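PDB 2PBL: putative esterase/lipase/thioesterase from Silicibacter sp., which is a putative thioesterase or esterase of the alpha/beta-hydrolase fold, probably hydrolysing ester or thioester bonds in a substrate not yet identified. Local coordinates for residues E102-Q114 against K183-S195. Numbering follows the deposited sequence.
Sequences ELCPEVRISEITQ and KFKMDADAAIAES
Arg108 reaches across to the backbone of Lys185 with a bent side chain. Turned at its third torsion (chi3 62°), it gives NH1 to Lys185 O at 2.9 Å, above the carbonyl plane, just where the chain leaves helix 181-184. Its NH2 lies 3.4 Å from Ala190 CB, which sits at the guanidinium edge, and also donates to a water that Asp187 N shares.

Glu194, the first residue past helix 188-193, takes the hydroxyl of Thr113 above its carboxylate plane (OG1 to OE1 3.0 Å). The same OE1 pairs with Arg145, while a water links OE2 to Ser110 O and Gln114 NE2. Replacing Glu194 by an alanine is likely to cost Arg145 this carboxylate and Thr113 OG1 its acceptor, and to open a gap against Ser110.

Beside these polar groups lies an apolar cluster. Ile109 CD1 rests over one face of the Phe184 ring, 4.1 Å from its centroid, and touches selenomethionine Met186 at CE. Cys104 SG approaches the ring edge instead, 3.8 Å from Phe184 CD1, a sulfur-aromatic contact; Trp74 adds an edge-to-face ring. Further out, Pro105, behind a cis peptide, sets its CA 3.5 Å from Lys183 O.

Water also joins backbone to backbone, one molecule accepting from Ile109 N and donating to Phe184 O. The start of helix 109-126 in this alpha/beta hydrolase is thus joined to the 183-195 segment, with its helices 181-184 and 188-193, by an apolar cluster around Phe184 and by two charged side chains: Arg108 pairs with a carbonyl, whereas Glu194 combines a neutral hydroxyl with the salt bridge to Arg145, which probably keeps the carboxylate ionised.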
loop_
_atom_site.group_PDB
_atom_site.type_symbol
_atom_site.label_atom_id
_atom_site.label_comp_id
_atom_site.label_asym_id
_atom_site.label_seq_id
_atom_site.Cartn_x
_atom_site.Cartn_y
_atom_site.Cartn_z
ATOM N N GLU A 102 3.533 0.869 -12.918
ATOM C CA GLU A 102 2.756 1.403 -14.035
ATOM C C GLU A 102 1.295 1.479 -13.622
ATOM O O GLU A 102 0.836 0.774 -12.722
ATOM C CB GLU A 102 2.930 0.600 -15.298
ATOM C CG GLU A 102 4.330 0.632 -15.790
ATOM C CD GLU A 102 4.462 -0.127 -17.086
ATOM O OE1 GLU A 102 4.876 -1.272 -17.002
ATOM O OE2 GLU A 102 4.063 0.399 -18.148
ATOM N N LEU A 103 0.584 2.356 -14.310
ATOM C CA LEU A 103 -0.772 2.719 -13.954
ATOM C C LEU A 103 -1.747 2.341 -15.034
ATOM O O LEU A 103 -1.375 2.174 -16.191
ATOM C CB LEU A 103 -0.814 4.232 -13.769
ATOM C CG LEU A 103 0.133 4.844 -12.734
ATOM C CD1 LEU A 103 0.124 6.381 -12.739
ATOM C CD2 LEU A 103 -0.245 4.335 -11.359
ATOM N N CYS A 104 -2.995 2.166 -14.618
ATOM C CA CYS A 104 -4.062 1.929 -15.529
ATOM C C CYS A 104 -4.260 3.302 -16.174
ATOM O O CYS A 104 -4.091 4.320 -15.480
ATOM C CB CYS A 104 -5.312 1.473 -14.826
ATOM S SG CYS A 104 -5.164 -0.081 -13.895
ATOM N N PRO A 105 -4.654 3.329 -17.468
ATOM C CA PRO A 105 -5.018 2.198 -18.351
ATOM C C PRO A 105 -3.893 1.590 -19.173
ATOM O O PRO A 105 -4.154 0.697 -19.981
ATOM C CB PRO A 105 -6.050 2.830 -19.277
ATOM C CG PRO A 105 -5.487 4.241 -19.488
ATOM C CD PRO A 105 -4.782 4.626 -18.183
ATOM N N GLU A 106 -2.656 2.027 -18.960
ATOM C CA GLU A 106 -1.524 1.466 -19.687
ATOM C C GLU A 106 -1.380 -0.011 -19.358
ATOM O O GLU A 106 -1.108 -0.840 -20.244
ATOM C CB GLU A 106 -0.222 2.202 -19.362
ATOM C CG GLU A 106 -0.080 3.637 -19.933
ATOM C CD GLU A 106 -0.974 4.705 -19.281
ATOM O OE1 GLU A 106 -0.849 4.911 -18.051
ATOM O OE2 GLU A 106 -1.746 5.384 -20.023
ATOM N N VAL A 107 -1.525 -0.337 -18.078
ATOM C CA VAL A 107 -1.505 -1.717 -17.623
ATOM C C VAL A 107 -2.830 -2.089 -16.944
ATOM O O VAL A 107 -3.718 -1.232 -16.747
ATOM C CB VAL A 107 -0.301 -1.977 -16.664
ATOM C CG1 VAL A 107 0.984 -1.680 -17.386
ATOM C CG2 VAL A 107 -0.400 -1.176 -15.365
ATOM N N ARG A 108 -2.982 -3.366 -16.622
ATOM C CA ARG A 108 -4.146 -3.811 -15.911
ATOM C C ARG A 108 -3.715 -3.959 -14.454
ATOM O O ARG A 108 -2.514 -4.053 -14.142
ATOM C CB ARG A 108 -4.646 -5.145 -16.423
ATOM C CG ARG A 108 -5.174 -5.140 -17.855
ATOM C CD ARG A 108 -5.548 -6.554 -18.297
ATOM N NE ARG A 108 -6.619 -7.083 -17.458
ATOM C CZ ARG A 108 -7.905 -6.823 -17.643
ATOM N NH1 ARG A 108 -8.312 -6.054 -18.662
ATOM N NH2 ARG A 108 -8.784 -7.335 -16.795
ATOM N N ILE A 109 -4.706 -3.956 -13.573
ATOM C CA ILE A 109 -4.455 -4.142 -12.150
ATOM C C ILE A 109 -3.689 -5.448 -11.901
ATOM O O ILE A 109 -2.778 -5.501 -11.062
ATOM C CB ILE A 109 -5.770 -4.117 -11.342
ATOM C CG1 ILE A 109 -6.340 -2.695 -11.307
ATOM C CG2 ILE A 109 -5.551 -4.667 -9.917
ATOM C CD1 ILE A 109 -7.726 -2.627 -10.708
ATOM N N SER A 110 -4.075 -6.511 -12.592
ATOM C CA SER A 110 -3.340 -7.792 -12.426
ATOM C C SER A 110 -1.853 -7.686 -12.756
ATOM O O SER A 110 -1.018 -8.395 -12.180
ATOM C CB SER A 110 -3.984 -8.917 -13.233
ATOM O OG SER A 110 -3.877 -8.670 -14.627
ATOM N N GLU A 111 -1.521 -6.846 -13.727
ATOM C CA GLU A 111 -0.115 -6.585 -14.063
ATOM C C GLU A 111 0.550 -5.766 -12.968
ATOM O O GLU A 111 1.733 -5.908 -12.690
ATOM C CB GLU A 111 0.013 -5.808 -15.373
ATOM C CG GLU A 111 -0.564 -6.500 -16.564
ATOM C CD GLU A 111 -0.382 -5.679 -17.810
ATOM O OE1 GLU A 111 0.753 -5.669 -18.375
ATOM O OE2 GLU A 111 -1.380 -5.051 -18.200
ATOM N N ILE A 112 -0.204 -4.848 -12.369
ATOM C CA ILE A 112 0.342 -4.074 -11.268
ATOM C C ILE A 112 0.708 -4.973 -10.079
ATOM O O ILE A 112 1.753 -4.834 -9.421
ATOM C CB ILE A 112 -0.634 -2.945 -10.795
ATOM C CG1 ILE A 112 -0.936 -1.971 -11.954
ATOM C CG2 ILE A 112 0.039 -2.158 -9.636
ATOM C CD1 ILE A 112 -1.927 -0.886 -11.624
ATOM N N THR A 113 -0.184 -5.896 -9.792
ATOM C CA THR A 113 0.054 -6.908 -8.768
ATOM C C THR A 113 1.403 -7.651 -9.002
ATOM O O THR A 113 2.237 -7.819 -8.072
ATOM C CB THR A 113 -1.205 -7.835 -8.775
ATOM O OG1 THR A 113 -2.268 -7.072 -8.167
ATOM C CG2 THR A 113 -0.973 -9.052 -7.917
ATOM N N GLN A 114 1.645 -8.011 -10.269
ATOM C CA GLN A 114 2.864 -8.726 -10.659
ATOM C C GLN A 114 4.067 -7.822 -10.441
ATOM O O GLN A 114 5.068 -8.275 -9.937
ATOM C CB GLN A 114 2.753 -9.308 -12.102
ATOM C CG GLN A 114 1.693 -10.318 -12.238
ATOM C CD GLN A 114 1.954 -11.553 -11.428
ATOM O OE1 GLN A 114 3.071 -12.052 -11.404
ATOM N NE2 GLN A 114 0.918 -12.064 -10.755
ATOM N N LYS A 183 -10.827 2.770 -17.114
ATOM C CA LYS A 183 -9.374 2.603 -17.073
ATOM C C LYS A 183 -8.939 1.190 -16.654
ATOM O O LYS A 183 -7.989 0.646 -17.214
ATOM C CB LYS A 183 -8.730 3.644 -16.167
ATOM C CG LYS A 183 -9.025 5.030 -16.638
ATOM C CD LYS A 183 -8.299 6.068 -15.851
ATOM C CE LYS A 183 -8.603 7.454 -16.408
ATOM N NZ LYS A 183 -7.916 8.478 -15.594
ATOM N N PHE A 184 -9.621 0.578 -15.696
ATOM C CA PHE A 184 -9.214 -0.772 -15.247
ATOM C C PHE A 184 -9.511 -1.821 -16.310
ATOM O O PHE A 184 -8.735 -2.766 -16.518
ATOM C CB PHE A 184 -9.913 -1.160 -13.951
ATOM C CG PHE A 184 -9.829 -0.117 -12.872
ATOM C CD1 PHE A 184 -8.666 0.586 -12.654
ATOM C CD2 PHE A 184 -10.902 0.082 -12.026
ATOM C CE1 PHE A 184 -8.596 1.509 -11.647
ATOM C CE2 PHE A 184 -10.857 1.003 -11.020
ATOM C CZ PHE A 184 -9.702 1.732 -10.838
ATOM N N LYS A 185 -10.644 -1.649 -16.972
ATOM C CA LYS A 185 -11.129 -2.526 -18.041
ATOM C C LYS A 185 -11.297 -3.964 -17.600
ATOM O O LYS A 185 -10.916 -4.896 -18.324
ATOM C CB LYS A 185 -10.240 -2.417 -19.298
ATOM C CG LYS A 185 -10.161 -0.990 -19.887
ATOM C CD LYS A 185 -9.143 -0.892 -21.016
ATOM C CE LYS A 185 -8.791 0.579 -21.357
ATOM N NZ LYS A 185 -9.934 1.342 -21.977
HETATM N N MSE A 186 -11.854 -4.143 -16.405
HETATM C CA MSE A 186 -12.095 -5.458 -15.834
HETATM C C MSE A 186 -13.495 -5.954 -16.107
HETATM O O MSE A 186 -14.439 -5.153 -16.171
HETATM C CB MSE A 186 -11.945 -5.416 -14.333
HETATM C CG MSE A 186 -10.531 -5.164 -13.872
HETATM SE SE MSE A 186 -10.483 -5.304 -11.910
HETATM C CE MSE A 186 -11.491 -3.669 -11.332
ATOM N N ASP A 187 -13.617 -7.268 -16.303
ATOM C CA ASP A 187 -14.912 -7.942 -16.322
ATOM C C ASP A 187 -15.074 -8.601 -14.965
ATOM O O ASP A 187 -14.150 -8.560 -14.146
ATOM C CB ASP A 187 -15.091 -8.954 -17.490
ATOM C CG ASP A 187 -14.102 -10.108 -17.482
ATOM O OD1 ASP A 187 -13.563 -10.521 -16.431
ATOM O OD2 ASP A 187 -13.897 -10.660 -18.577
ATOM N N ALA A 188 -16.207 -9.238 -14.709
ATOM C CA ALA A 188 -16.434 -9.824 -13.398
ATOM C C ALA A 188 -15.347 -10.812 -12.936
ATOM O O ALA A 188 -14.887 -10.736 -11.794
ATOM C CB ALA A 188 -17.772 -10.499 -13.347
ATOM N N ASP A 189 -14.972 -11.742 -13.806
ATOM C CA ASP A 189 -13.935 -12.724 -13.460
ATOM C C ASP A 189 -12.571 -12.081 -13.171
ATOM O O ASP A 189 -11.842 -12.578 -12.304
ATOM C CB ASP A 189 -13.782 -13.781 -14.566
ATOM C CG ASP A 189 -14.967 -14.718 -14.643
ATOM O OD1 ASP A 189 -15.645 -14.947 -13.622
ATOM O OD2 ASP A 189 -15.202 -15.247 -15.730
ATOM N N ALA A 190 -12.230 -11.017 -13.893
ATOM C CA ALA A 190 -10.997 -10.300 -13.647
ATOM C C ALA A 190 -11.033 -9.600 -12.267
ATOM O O ALA A 190 -10.041 -9.612 -11.543
ATOM C CB ALA A 190 -10.725 -9.307 -14.748
ATOM N N ALA A 191 -12.170 -9.019 -11.904
ATOM C CA ALA A 191 -12.324 -8.352 -10.602
ATOM C C ALA A 191 -12.186 -9.360 -9.466
ATOM O O ALA A 191 -11.455 -9.125 -8.475
ATOM C CB ALA A 191 -13.642 -7.654 -10.528
ATOM N N ILE A 192 -12.840 -10.503 -9.656
ATOM C CA ILE A 192 -12.785 -11.622 -8.715
ATOM C C ILE A 192 -11.365 -12.135 -8.580
ATOM O O ILE A 192 -10.859 -12.273 -7.472
ATOM C CB ILE A 192 -13.710 -12.798 -9.174
ATOM C CG1 ILE A 192 -15.167 -12.385 -9.087
ATOM C CG2 ILE A 192 -13.533 -14.085 -8.291
ATOM C CD1 ILE A 192 -16.054 -13.212 -10.008
ATOM N N ALA A 193 -10.727 -12.444 -9.710
ATOM C CA ALA A 193 -9.359 -12.939 -9.697
ATOM C C ALA A 193 -8.416 -12.046 -8.880
ATOM O O ALA A 193 -7.509 -12.540 -8.205
ATOM C CB ALA A 193 -8.835 -13.025 -11.100
ATOM N N GLU A 194 -8.627 -10.739 -8.968
ATOM C CA GLU A 194 -7.761 -9.774 -8.259
ATOM C C GLU A 194 -8.275 -9.292 -6.888
ATOM O O GLU A 194 -7.670 -8.399 -6.301
ATOM C CB GLU A 194 -7.412 -8.580 -9.137
ATOM C CG GLU A 194 -6.351 -8.931 -10.194
ATOM C CD GLU A 194 -5.093 -9.395 -9.581
ATOM O OE1 GLU A 194 -4.696 -8.788 -8.582
ATOM O OE2 GLU A 194 -4.499 -10.424 -10.039
ATOM N N SER A 195 -9.341 -9.904 -6.383
ATOM C CA SER A 195 -9.923 -9.516 -5.121
ATOM C C SER A 195 -9.333 -10.336 -3.972
ATOM O O SER A 195 -9.468 -11.538 -3.934
ATOM C CB SER A 195 -11.443 -9.708 -5.122
ATOM O OG SER A 195 -12.058 -8.912 -6.119
HETATM O O HOH W 1 -6.201 -1.663 -17.725
HETATM O O HOH W 2 -11.288 -8.254 -17.825
HETATM O O HOH W 3 -7.394 -4.006 -14.466
HETATM O O HOH W 4 -1.451 -10.546 -10.754
#